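Local structure of lipolytic protein G-D-S-L family (Chitinophaga pinensis, 4Q7Q) at residues Val125-Met130 with Pro174-Tyr179; Ile11-Thr16 with Val76-Asn81; Arg87-Leu92 with Glu158-Ala163; Thr35-Ile40 with Ala250-Phe255. The protein is of unknown function but belongs to the GDSL-like lipase/acylhydrolase family and possibly acts as a lipase or esterase of the SGNH hydrolase clan. All coordinates share one frame; numbering follows the deposited sequence. Where two conformers were deposited one is given.

In the fold
Contacts 1 and 2 lie in the core and share the five-stranded parallel sheet. Strands 123-127 and 73-77 are neighbours in it, so the two contacts touch directly, through backbone N and O atoms and through Leu178 against Phe77. Both join strands by backbone bonds, then turn polar further along: Thr128 grips backbone in contact 1, and bound waters link Asp13 to the other segment in contact 2. Contacts 3 and 4 lie further out and are apolar. Contact 3 sets a loop on helix 157-171, and contact 4 pairs two helices. Their centres are about 26 Å apart. Each touches contact 1, through Ala161 and Val254 among others.

Contact 1 of 4, residues Val125-Met130 with Pro174-Tyr179; sequences VLITPM and PVVDLY
Leu126 and Val175 pair as parallel neighbours, as do Ile127 and Val176, at the edge of the parallel sheet of this SGNH-type alpha/beta fold. Three backbone bonds join the strands: Leu126 N to Pro174 O, Val176 N to Leu126 O (2.8 Å) and Thr128 N to Val176 O. Further along, a side chain takes over. The backbone N of Tyr179 donates to Thr128 OG1 at 3.0 Å, in a nearly straight bond (172°). Thr128 OG1 stands between its own backbone N and carbonyl carbon (chi1 68°), which turns it toward the backbone of Leu178 and Tyr179. An alanine at Thr128 would remove this acceptor and is likely to leave Tyr179 N without its mate across the contact. Asp177 OD2 is hydrogen-bonded to His180 ND1.

Apolar contacts lie on both faces of the sheet. Leu126 CB meets Val175 CG2 on the face covered by helix 157-171. On the other, Ile127 lies alongside Val176, both pointing the same way. Helix 241-257 reaches Val176 there through Ala250. The side chains of Thr128 and Val175 cross at about a right angle, CG2 to CG1 3.7 Å. Packing is tight where Ile127 CG2 meets Leu178 CD1 at 3.5 Å.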
loop_
_atom_site.group_PDB
_atom_site.type_symbol
_atom_site.label_atom_id
_atom_site.label_comp_id
_atom_site.label_asym_id
_atom_site.label_seq_id
_atom_site.Cartn_x
_atom_site.Cartn_y
_atom_site.Cartn_z
ATOM N N VAL A 125 7.825 -7.474 9.962
ATOM C CA VAL A 125 8.268 -6.300 9.224
ATOM C C VAL A 125 7.051 -5.437 8.910
ATOM O O VAL A 125 6.023 -5.947 8.475
ATOM C CB VAL A 125 8.962 -6.717 7.905
ATOM C CG1 VAL A 125 9.282 -5.504 7.046
ATOM C CG2 VAL A 125 10.222 -7.512 8.192
ATOM N N LEU A 126 7.159 -4.132 9.156
ATOM C CA LEU A 126 6.104 -3.200 8.775
ATOM C C LEU A 126 6.524 -2.444 7.522
ATOM O O LEU A 126 7.708 -2.184 7.311
ATOM C CB LEU A 126 5.813 -2.211 9.906
ATOM C CG LEU A 126 5.604 -2.803 11.303
ATOM C CD1 LEU A 126 5.315 -1.692 12.299
ATOM C CD2 LEU A 126 4.498 -3.857 11.308
ATOM N N ILE A 127 5.548 -2.099 6.691
ATOM C CA ILE A 127 5.807 -1.359 5.463
ATOM C C ILE A 127 4.958 -0.096 5.449
ATOM O O ILE A 127 3.739 -0.179 5.570
ATOM C CB ILE A 127 5.465 -2.210 4.229
ATOM C CG1 ILE A 127 6.182 -3.563 4.305
ATOM C CG2 ILE A 127 5.786 -1.462 2.943
ATOM C CD1 ILE A 127 5.957 -4.430 3.098
ATOM N N THR A 128 5.585 1.072 5.323
ATOM C CA THR A 128 4.810 2.316 5.274
ATOM C C THR A 128 4.025 2.438 3.975
ATOM O O THR A 128 4.421 1.884 2.952
ATOM C CB THR A 128 5.691 3.576 5.393
ATOM O OG1 THR A 128 6.505 3.696 4.222
ATOM C CG2 THR A 128 6.567 3.522 6.637
ATOM N N PRO A 129 2.907 3.172 4.010
ATOM C CA PRO A 129 2.218 3.395 2.739
ATOM C C PRO A 129 3.111 4.115 1.737
ATOM O O PRO A 129 3.941 4.952 2.099
ATOM C CB PRO A 129 1.043 4.296 3.129
ATOM C CG PRO A 129 0.790 3.996 4.558
ATOM C CD PRO A 129 2.144 3.692 5.158
HETATM N N MSE A 130 2.948 3.762 0.471
HETATM C CA MSE A 130 3.596 4.491 -0.601
HETATM C C MSE A 130 2.830 5.782 -0.847
HETATM O O MSE A 130 1.629 5.859 -0.600
HETATM C CB MSE A 130 3.596 3.638 -1.870
HETATM C CG MSE A 130 4.447 4.208 -2.993
HETATM SE SE MSE A 130 4.754 2.966 -4.477
HETATM C CE MSE A 130 3.036 3.177 -5.369
ATOM N N PRO A 174 11.739 -3.874 12.228
ATOM C CA PRO A 174 12.172 -3.169 11.016
ATOM C C PRO A 174 10.995 -2.634 10.202
ATOM O O PRO A 174 9.931 -3.258 10.148
ATOM C CB PRO A 174 12.894 -4.252 10.216
ATOM C CG PRO A 174 13.197 -5.342 11.193
ATOM C CD PRO A 174 12.108 -5.297 12.207
ATOM N N VAL A 175 11.205 -1.484 9.574
ATOM C CA VAL A 175 10.192 -0.857 8.742
ATOM C C VAL A 175 10.752 -0.572 7.351
ATOM O O VAL A 175 11.824 0.019 7.208
ATOM C CB VAL A 175 9.698 0.468 9.361
ATOM C CG1 VAL A 175 8.684 1.129 8.451
ATOM C CG2 VAL A 175 9.104 0.228 10.737
ATOM N N VAL A 176 10.048 -1.032 6.325
ATOM C CA VAL A 176 10.348 -0.632 4.960
ATOM C C VAL A 176 9.645 0.693 4.724
ATOM O O VAL A 176 8.417 0.749 4.684
ATOM C CB VAL A 176 9.837 -1.667 3.950
ATOM C CG1 VAL A 176 10.085 -1.183 2.522
ATOM C CG2 VAL A 176 10.503 -3.011 4.194
ATOM N N ASP A 177 10.420 1.763 4.577
ATOM C CA ASP A 177 9.832 3.095 4.427
ATOM C C ASP A 177 9.632 3.425 2.954
ATOM O O ASP A 177 10.490 4.049 2.326
ATOM C CB ASP A 177 10.702 4.161 5.093
ATOM C CG ASP A 177 9.978 5.490 5.273
ATOM O OD1 ASP A 177 8.883 5.662 4.706
ATOM O OD2 ASP A 177 10.514 6.368 5.989
ATOM N N LEU A 178 8.499 3.011 2.399
ATOM C CA LEU A 178 8.184 3.371 1.020
ATOM C C LEU A 178 7.842 4.852 0.874
ATOM O O LEU A 178 8.138 5.458 -0.153
ATOM C CB LEU A 178 7.032 2.530 0.471
ATOM C CG LEU A 178 7.234 1.015 0.502
ATOM C CD1 LEU A 178 5.999 0.342 -0.047
ATOM C CD2 LEU A 178 8.483 0.623 -0.285
ATOM N N TYR A 179 7.208 5.426 1.893
ATOM C CA TYR A 179 6.768 6.812 1.807
ATOM C C TYR A 179 7.944 7.734 1.503
ATOM O O TYR A 179 7.851 8.618 0.650
ATOM C CB TYR A 179 6.054 7.279 3.086
ATOM C CG TYR A 179 5.385 8.606 2.842
ATOM C CD1 TYR A 179 6.118 9.785 2.891
ATOM C CD2 TYR A 179 4.042 8.683 2.494
ATOM C CE1 TYR A 179 5.549 10.995 2.616
ATOM C CE2 TYR A 179 3.451 9.914 2.227
ATOM C CZ TYR A 179 4.217 11.062 2.293
ATOM O OH TYR A 179 3.671 12.287 2.015
#

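Contact 2 of 4, residues Ile11-Thr16 with Val76-Asn81; sequences IGDSIT and VFLGTN
Asp13 CG sits between its backbone N and carbonyl carbon (chi1 49°), which directs the carboxylate across to Gly79-Asn81. The ring of Phe77 leaves anti to the backbone N (chi1 -171°) and crosses Ile15 at about a right angle, Ile15 CG2 lying 3.6 Å from Phe77 CE2.

Asp13 is the N-cap of helix 14-17. Its OD1 accepts from Ile15 N at 3.1 Å. Two waters donate to Asp13 OD2; one accepts from Gly79 N and Asn81 N, the other from Thr80 N. Another water accepts from Asp13 N and Thr16 OG1 and donates to Phe77 O. Thr16 OG1 is also hydrogen-bonded to Tyr33 OH.

Gly12-Asp13-Ser14 is the family's GDS motif. Ser14, the probable nucleophile, bonds His238 NE2 through OG, consistent with a catalytic triad completed by Asp235. A further water lies 2.6 Å from Ser14 OG and accepts from Asn81 ND2, which Trp54 O also holds. As in relatives, Asn81 probably belongs to the oxyanion hole.

Earlier in the segments, Phe77 N donates to Ile11 O at 2.9 Å, joining strands 6-12 and 73-77. Strand 123-127 flanks Val76 and Phe77. Helix 104-118 packs on Val76 and Leu78, and helix 56-61 on Ile11 and Leu78.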
loop_
_atom_site.group_PDB
_atom_site.type_symbol
_atom_site.label_atom_id
_atom_site.label_comp_id
_atom_site.label_asym_id
_atom_site.label_seq_id
_atom_site.Cartn_x
_atom_site.Cartn_y
_atom_site.Cartn_z
ATOM N N ILE A 11 0.458 -9.509 5.064
ATOM C CA ILE A 11 -0.808 -8.885 5.421
ATOM C C ILE A 11 -0.860 -7.532 4.734
ATOM O O ILE A 11 0.114 -6.771 4.762
ATOM C CB ILE A 11 -0.930 -8.717 6.953
ATOM C CG1 ILE A 11 -0.917 -10.093 7.617
ATOM C CG2 ILE A 11 -2.196 -7.930 7.340
ATOM C CD1 ILE A 11 -0.835 -10.053 9.113
ATOM N N GLY A 12 -1.981 -7.218 4.114
ATOM C CA GLY A 12 -2.067 -5.951 3.425
ATOM C C GLY A 12 -3.425 -5.644 2.844
ATOM O O GLY A 12 -4.428 -6.281 3.190
ATOM N N ASP A 13 -3.440 -4.640 1.971
ATOM C CA ASP A 13 -4.648 -4.188 1.291
ATOM C C ASP A 13 -4.559 -4.578 -0.195
ATOM O O ASP A 13 -3.975 -5.610 -0.517
ATOM C CB ASP A 13 -4.844 -2.680 1.481
ATOM C CG ASP A 13 -3.577 -1.879 1.181
ATOM O OD1 ASP A 13 -2.831 -2.263 0.248
ATOM O OD2 ASP A 13 -3.316 -0.872 1.886
ATOM N N SER A 14 -5.099 -3.761 -1.095
ATOM C CA SER A 14 -5.093 -4.112 -2.514
ATOM C C SER A 14 -3.687 -4.231 -3.084
ATOM O O SER A 14 -3.448 -5.036 -3.966
ATOM C CB SER A 14 -5.883 -3.095 -3.341
ATOM O OG SER A 14 -5.442 -1.788 -3.058
ATOM N N ILE A 15 -2.758 -3.423 -2.595
ATOM C CA ILE A 15 -1.397 -3.471 -3.115
ATOM C C ILE A 15 -0.782 -4.872 -2.935
ATOM O O ILE A 15 -0.002 -5.328 -3.772
ATOM C CB ILE A 15 -0.550 -2.340 -2.516
ATOM C CG1 ILE A 15 -1.109 -1.000 -3.004
ATOM C CG2 ILE A 15 0.915 -2.477 -2.879
ATOM C CD1 ILE A 15 -0.546 0.220 -2.311
ATOM N N THR A 16 -1.200 -5.567 -1.877
ATOM C CA THR A 16 -0.780 -6.938 -1.600
ATOM C C THR A 16 -1.683 -7.935 -2.313
ATOM O O THR A 16 -1.208 -8.851 -2.979
ATOM C CB THR A 16 -0.794 -7.192 -0.085
ATOM O OG1 THR A 16 0.127 -6.284 0.529
ATOM C CG2 THR A 16 -0.410 -8.628 0.246
ATOM N N VAL A 76 3.405 -6.426 7.348
ATOM C CA VAL A 76 2.152 -5.693 7.433
ATOM C C VAL A 76 2.276 -4.424 6.606
ATOM O O VAL A 76 3.130 -3.580 6.876
ATOM C CB VAL A 76 1.803 -5.332 8.892
ATOM C CG1 VAL A 76 0.463 -4.598 8.971
ATOM C CG2 VAL A 76 1.774 -6.596 9.751
ATOM N N PHE A 77 1.418 -4.302 5.600
ATOM C CA PHE A 77 1.501 -3.220 4.624
ATOM C C PHE A 77 0.103 -2.609 4.520
ATOM O O PHE A 77 -0.695 -2.988 3.657
ATOM C CB PHE A 77 1.949 -3.826 3.288
ATOM C CG PHE A 77 2.289 -2.826 2.204
ATOM C CD1 PHE A 77 2.129 -1.454 2.376
ATOM C CD2 PHE A 77 2.763 -3.288 0.984
ATOM C CE1 PHE A 77 2.439 -0.571 1.343
ATOM C CE2 PHE A 77 3.091 -2.410 -0.040
ATOM C CZ PHE A 77 2.918 -1.051 0.138
ATOM N N LEU A 78 -0.193 -1.678 5.426
ATOM C CA LEU A 78 -1.529 -1.114 5.583
ATOM C C LEU A 78 -1.457 0.369 5.877
ATOM O O LEU A 78 -0.451 0.855 6.382
ATOM C CB LEU A 78 -2.254 -1.784 6.751
ATOM C CG LEU A 78 -2.574 -3.262 6.582
ATOM C CD1 LEU A 78 -2.960 -3.858 7.937
ATOM C CD2 LEU A 78 -3.687 -3.439 5.553
ATOM N N GLY A 79 -2.537 1.078 5.586
ATOM C CA GLY A 79 -2.655 2.452 6.010
ATOM C C GLY A 79 -3.177 3.392 4.940
ATOM O O GLY A 79 -3.822 4.397 5.249
ATOM N N THR A 80 -2.925 3.074 3.676
ATOM C CA THR A 80 -3.336 3.977 2.613
ATOM C C THR A 80 -4.862 4.125 2.567
ATOM O O THR A 80 -5.388 5.223 2.350
ATOM C CB THR A 80 -2.724 3.594 1.239
ATOM O OG1 THR A 80 -2.811 4.718 0.357
ATOM C CG2 THR A 80 -3.416 2.390 0.613
ATOM N N ASN A 81 -5.585 3.043 2.829
ATOM C CA ASN A 81 -7.043 3.138 2.838
ATOM C C ASN A 81 -7.567 3.818 4.091
ATOM O O ASN A 81 -8.584 4.502 4.032
ATOM C CB ASN A 81 -7.690 1.770 2.627
ATOM C CG ASN A 81 -7.376 1.198 1.267
ATOM O OD1 ASN A 81 -7.288 1.935 0.284
ATOM N ND2 ASN A 81 -7.182 -0.113 1.196
HETATM O O HOH W 1 -0.735 -3.837 1.046
HETATM O O HOH W 2 -4.808 0.146 3.860
HETATM O O HOH W 3 -1.046 0.987 2.660
HETATM O O HOH W 4 -7.023 -1.250 -1.126
#

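Contact 3 of 4, residues Arg87-Leu92 with Glu158-Ala163; sequences RPVGKL and EEFANA
Val89 packs on Phe160 in an apolar contact between a loop and a helix. The loop runs between helices 80-85 and 92-96, and the helix is 157-171, which also packs on the parallel sheet. The patch is small and lies about 15 Å from the centre of the chain.

The main feature is a CH-pi contact. Val89 CG2 sits over the centre of the Phe160 ring, 3.5 Å from the centroid and 14° off the ring normal. Phe160 CG lies anti to its carbonyl carbon (chi1 -70°), which brings the ring from the helix to the loop. The two side chains meet obliquely.

The other methyl of Val89 works on the helix itself. CG1 lies anti to the backbone N (chi1 169°) and reaches Ala163 CB at 3.8 Å. Val89 CG2 also comes within 4.2 Å of Glu159 CB. The valine therefore bears on three residues spread over about one helical turn.

Arg87 adds its backbone. Its O lies at the edge of the Phe160 ring, near the plane, 3.4 Å from CZ. Gln155, just before the helix, donates to that oxygen through NE2 and accepts from Val89 N through OE1. Arg87 NH1 forms a salt bridge with Asp82. Tyr105 of helix 104-118 touches both Val89 and Ala163, and Trp83 meets the Phe160 ring with its plane nearly perpendicular.

Between the two segments the pairing rests on shape and dispersion. A methyl over a ring gives fit with little direction, so the directional, polar hold on this part of the loop comes from Gln155.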
loop_
_atom_site.group_PDB
_atom_site.type_symbol
_atom_site.label_atom_id
_atom_site.label_comp_id
_atom_site.label_asym_id
_atom_site.label_seq_id
_atom_site.Cartn_x
_atom_site.Cartn_y
_atom_site.Cartn_z
ATOM N N ARG A 87 -9.675 7.857 8.796
ATOM C CA ARG A 87 -9.539 7.257 10.130
ATOM C C ARG A 87 -8.474 7.989 10.916
ATOM O O ARG A 87 -7.406 8.276 10.382
ATOM C CB ARG A 87 -9.094 5.796 10.048
ATOM C CG ARG A 87 -10.165 4.755 9.860
ATOM C CD ARG A 87 -9.579 3.372 10.153
ATOM N NE ARG A 87 -9.791 2.920 11.532
ATOM C CZ ARG A 87 -8.900 2.235 12.251
ATOM N NH1 ARG A 87 -7.705 1.941 11.745
ATOM N NH2 ARG A 87 -9.196 1.848 13.490
ATOM N N PRO A 88 -8.738 8.270 12.197
ATOM C CA PRO A 88 -7.717 8.958 12.992
ATOM C C PRO A 88 -6.464 8.106 13.165
ATOM O O PRO A 88 -6.541 6.913 13.464
ATOM C CB PRO A 88 -8.405 9.176 14.346
ATOM C CG PRO A 88 -9.548 8.251 14.376
ATOM C CD PRO A 88 -9.976 8.031 12.959
ATOM N N VAL A 89 -5.315 8.732 12.963
ATOM C CA VAL A 89 -4.043 8.066 13.151
ATOM C C VAL A 89 -3.880 7.652 14.606
ATOM O O VAL A 89 -3.456 6.539 14.904
ATOM C CB VAL A 89 -2.893 9.000 12.759
ATOM C CG1 VAL A 89 -1.557 8.427 13.212
ATOM C CG2 VAL A 89 -2.909 9.246 11.254
ATOM N N GLY A 90 -4.246 8.547 15.512
ATOM C CA GLY A 90 -4.053 8.301 16.927
ATOM C C GLY A 90 -2.655 8.650 17.394
ATOM O O GLY A 90 -1.924 9.389 16.725
ATOM N N LYS A 91 -2.286 8.126 18.558
ATOM C CA LYS A 91 -0.978 8.398 19.139
ATOM C C LYS A 91 -0.387 7.104 19.672
ATOM O O LYS A 91 -1.084 6.100 19.774
ATOM C CB LYS A 91 -1.091 9.434 20.261
ATOM C CG LYS A 91 -1.593 10.812 19.814
ATOM C CD LYS A 91 -1.708 11.793 20.986
ATOM C CE LYS A 91 -2.035 13.208 20.508
ATOM N NZ LYS A 91 -2.271 14.158 21.639
ATOM N N LEU A 92 0.890 7.127 20.030
ATOM C CA LEU A 92 1.550 5.914 20.507
ATOM C C LEU A 92 0.825 5.287 21.708
ATOM O O LEU A 92 0.836 4.070 21.870
ATOM C CB LEU A 92 3.021 6.187 20.833
ATOM C CG LEU A 92 3.866 4.986 21.278
ATOM C CD1 LEU A 92 3.891 3.896 20.218
ATOM C CD2 LEU A 92 5.285 5.412 21.645
ATOM N N GLU A 158 1.528 11.173 5.014
ATOM C CA GLU A 158 2.799 11.089 5.714
ATOM C C GLU A 158 2.625 10.791 7.205
ATOM O O GLU A 158 3.453 10.099 7.798
ATOM C CB GLU A 158 3.627 12.359 5.517
ATOM C CG GLU A 158 5.006 12.224 6.123
ATOM C CD GLU A 158 5.872 13.450 5.946
ATOM O OE1 GLU A 158 5.332 14.540 5.660
ATOM O OE2 GLU A 158 7.104 13.319 6.091
ATOM N N GLU A 159 1.552 11.303 7.810
ATOM C CA GLU A 159 1.293 11.007 9.221
ATOM C C GLU A 159 1.116 9.515 9.461
ATOM O O GLU A 159 1.498 8.995 10.513
ATOM C CB GLU A 159 0.048 11.722 9.707
ATOM C CG GLU A 159 0.204 13.205 9.822
ATOM C CD GLU A 159 -1.083 13.846 10.269
ATOM O OE1 GLU A 159 -1.514 13.577 11.411
ATOM O OE2 GLU A 159 -1.673 14.593 9.473
ATOM N N PHE A 160 0.514 8.839 8.489
ATOM C CA PHE A 160 0.315 7.394 8.564
ATOM C C PHE A 160 1.650 6.664 8.451
ATOM O O PHE A 160 1.920 5.724 9.198
ATOM C CB PHE A 160 -0.687 6.939 7.492
ATOM C CG PHE A 160 -2.090 7.396 7.759
ATOM C CD1 PHE A 160 -2.446 8.728 7.586
ATOM C CD2 PHE A 160 -3.055 6.505 8.211
ATOM C CE1 PHE A 160 -3.738 9.161 7.853
ATOM C CE2 PHE A 160 -4.343 6.931 8.480
ATOM C CZ PHE A 160 -4.686 8.255 8.297
ATOM N N ALA A 161 2.492 7.099 7.523
ATOM C CA ALA A 161 3.832 6.537 7.418
ATOM C C ALA A 161 4.602 6.754 8.717
ATOM O O ALA A 161 5.300 5.858 9.195
ATOM C CB ALA A 161 4.573 7.152 6.253
ATOM N N ASN A 162 4.458 7.939 9.301
ATOM C CA ASN A 162 5.187 8.254 10.522
ATOM C C ASN A 162 4.720 7.408 11.704
ATOM O O ASN A 162 5.531 6.999 12.544
ATOM C CB ASN A 162 5.115 9.754 10.835
ATOM C CG ASN A 162 5.925 10.598 9.849
ATOM O OD1 ASN A 162 6.780 10.083 9.127
ATOM N ND2 ASN A 162 5.670 11.901 9.833
ATOM N N ALA A 163 3.420 7.134 11.767
ATOM C CA ALA A 163 2.901 6.234 12.798
ATOM C C ALA A 163 3.530 4.841 12.688
ATOM O O ALA A 163 3.955 4.259 13.689
ATOM C CB ALA A 163 1.389 6.147 12.718
#

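Contact 4 of 4, residues Thr35-Ile40 with Ala250-Phe255; sequences TRLNEI and ALADVF
Leu37 reaches across from helix 33-40 to helix 241-257 and meets Leu251, Ala252 and Phe255. Its CG lies anti to the backbone N (chi1 -177°), which carries the two methyls to the partner helix. They then divide the work. CD2 goes to the backbone of Ala252 and to its CB at 3.6 Å. CD1 comes to the edge of the Phe255 ring, near its plane, 3.8 Å from CE2. Leu37 and Leu251 cross at about a right angle, with Leu37 CG 4.1 Å from Leu251 CD2. An alanine in place of Leu37 would remove both methyls and would probably open a gap beside Ala252 and the Phe255 edge.

Ile40, one turn further on, packs from another side. Its CG2 meets Ala252 CB at 3.8 Å, so the small alanine side chain touches both Leu37 and Ile40. The short segment axes approach to 9.7 Å and cross at -47°.

Within its own helix, Leu251 CD1 lies over one face of the Phe255 ring, toward the rim. Beyond the pair, Phe255 also meets Trp8 edge-to-face. Leu251 and Phe255 touch Val125 of the sheet, which ties this helix pair to the core.

The side-chain contacts are carbon on carbon, so fit rather than directional bonding joins these faces.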
loop_
_atom_site.group_PDB
_atom_site.type_symbol
_atom_site.label_atom_id
_atom_site.label_comp_id
_atom_site.label_asym_id
_atom_site.label_seq_id
_atom_site.Cartn_x
_atom_site.Cartn_y
_atom_site.Cartn_z
ATOM N N THR A 35 5.520 -11.938 -5.567
ATOM C CA THR A 35 6.160 -12.754 -6.597
ATOM C C THR A 35 7.602 -12.309 -6.801
ATOM O O THR A 35 8.517 -13.130 -6.829
ATOM C CB THR A 35 5.371 -12.666 -7.914
ATOM O OG1 THR A 35 4.053 -13.191 -7.703
ATOM C CG2 THR A 35 6.064 -13.435 -9.048
ATOM N N ARG A 36 7.812 -11.001 -6.908
ATOM C CA ARG A 36 9.153 -10.475 -7.124
ATOM C C ARG A 36 10.066 -10.693 -5.917
ATOM O O ARG A 36 11.247 -10.987 -6.083
ATOM C CB ARG A 36 9.093 -9.003 -7.505
ATOM C CG ARG A 36 8.407 -8.763 -8.833
ATOM C CD ARG A 36 8.307 -7.269 -9.161
ATOM N NE ARG A 36 7.637 -7.047 -10.440
ATOM C CZ ARG A 36 8.233 -7.173 -11.620
ATOM N NH1 ARG A 36 7.552 -6.972 -12.739
ATOM N NH2 ARG A 36 9.519 -7.498 -11.682
ATOM N N LEU A 37 9.523 -10.551 -4.707
ATOM C CA LEU A 37 10.309 -10.834 -3.504
ATOM C C LEU A 37 10.807 -12.276 -3.550
ATOM O O LEU A 37 11.984 -12.551 -3.310
ATOM C CB LEU A 37 9.488 -10.594 -2.227
ATOM C CG LEU A 37 10.159 -10.760 -0.847
ATOM C CD1 LEU A 37 10.401 -12.235 -0.418
ATOM C CD2 LEU A 37 11.457 -9.964 -0.780
ATOM N N ASN A 38 9.899 -13.200 -3.841
ATOM C CA ASN A 38 10.264 -14.606 -3.920
ATOM C C ASN A 38 11.318 -14.900 -4.989
ATOM O O ASN A 38 12.138 -15.783 -4.813
ATOM C CB ASN A 38 9.015 -15.479 -4.094
ATOM C CG ASN A 38 9.354 -16.915 -4.431
ATOM O OD1 ASN A 38 9.270 -17.321 -5.591
ATOM N ND2 ASN A 38 9.750 -17.690 -3.421
ATOM N N GLU A 39 11.324 -14.149 -6.086
ATOM C CA GLU A 39 12.379 -14.348 -7.079
ATOM C C GLU A 39 13.746 -13.974 -6.508
ATOM O O GLU A 39 14.749 -14.617 -6.809
ATOM C CB GLU A 39 12.101 -13.552 -8.352
ATOM C CG GLU A 39 10.873 -14.016 -9.107
ATOM C CD GLU A 39 10.555 -13.160 -10.325
ATOM O OE1 GLU A 39 11.060 -12.017 -10.422
ATOM O OE2 GLU A 39 9.798 -13.639 -11.192
ATOM N N ILE A 40 13.780 -12.932 -5.687
ATOM C CA ILE A 40 15.025 -12.497 -5.065
ATOM C C ILE A 40 15.441 -13.465 -3.948
ATOM O O ILE A 40 16.612 -13.847 -3.842
ATOM C CB ILE A 40 14.879 -11.071 -4.510
ATOM C CG1 ILE A 40 14.457 -10.112 -5.629
ATOM C CG2 ILE A 40 16.174 -10.606 -3.861
ATOM C CD1 ILE A 40 13.956 -8.760 -5.132
ATOM N N ALA A 250 13.321 -3.373 -1.724
ATOM C CA ALA A 250 13.417 -2.760 -0.403
ATOM C C ALA A 250 13.073 -3.787 0.668
ATOM O O ALA A 250 13.722 -3.854 1.715
ATOM C CB ALA A 250 12.496 -1.554 -0.306
ATOM N N LEU A 251 12.050 -4.592 0.396
ATOM C CA LEU A 251 11.620 -5.614 1.339
ATOM C C LEU A 251 12.676 -6.702 1.467
ATOM O O LEU A 251 12.958 -7.181 2.566
ATOM C CB LEU A 251 10.281 -6.211 0.903
ATOM C CG LEU A 251 9.667 -7.259 1.835
ATOM C CD1 LEU A 251 9.521 -6.707 3.252
ATOM C CD2 LEU A 251 8.323 -7.752 1.306
ATOM N N ALA A 252 13.273 -7.076 0.342
ATOM C CA ALA A 252 14.318 -8.093 0.363
ATOM C C ALA A 252 15.513 -7.678 1.222
ATOM O O ALA A 252 16.075 -8.508 1.933
ATOM C CB ALA A 252 14.758 -8.463 -1.056
ATOM N N ASP A 253 15.883 -6.400 1.174
ATOM C CA ASP A 253 16.987 -5.898 1.993
ATOM C C ASP A 253 16.711 -6.106 3.482
ATOM O O ASP A 253 17.588 -6.517 4.239
ATOM C CB ASP A 253 17.248 -4.413 1.717
ATOM C CG ASP A 253 17.819 -4.162 0.332
ATOM O OD1 ASP A 253 18.347 -5.113 -0.281
ATOM O OD2 ASP A 253 17.749 -3.007 -0.140
ATOM N N VAL A 254 15.486 -5.810 3.901
ATOM C CA VAL A 254 15.108 -5.977 5.300
ATOM C C VAL A 254 15.083 -7.457 5.703
ATOM O O VAL A 254 15.573 -7.834 6.769
ATOM C CB VAL A 254 13.753 -5.319 5.582
ATOM C CG1 VAL A 254 13.235 -5.743 6.945
ATOM C CG2 VAL A 254 13.886 -3.802 5.496
ATOM N N PHE A 255 14.522 -8.299 4.845
ATOM C CA PHE A 255 14.527 -9.733 5.104
ATOM C C PHE A 255 15.955 -10.245 5.266
ATOM O O PHE A 255 16.228 -11.050 6.159
ATOM C CB PHE A 255 13.801 -10.494 3.992
ATOM C CG PHE A 255 12.296 -10.450 4.100
ATOM C CD1 PHE A 255 11.667 -9.825 5.168
ATOM C CD2 PHE A 255 11.509 -11.049 3.132
ATOM C CE1 PHE A 255 10.281 -9.801 5.271
ATOM C CE2 PHE A 255 10.126 -11.024 3.224
ATOM C CZ PHE A 255 9.510 -10.399 4.299
#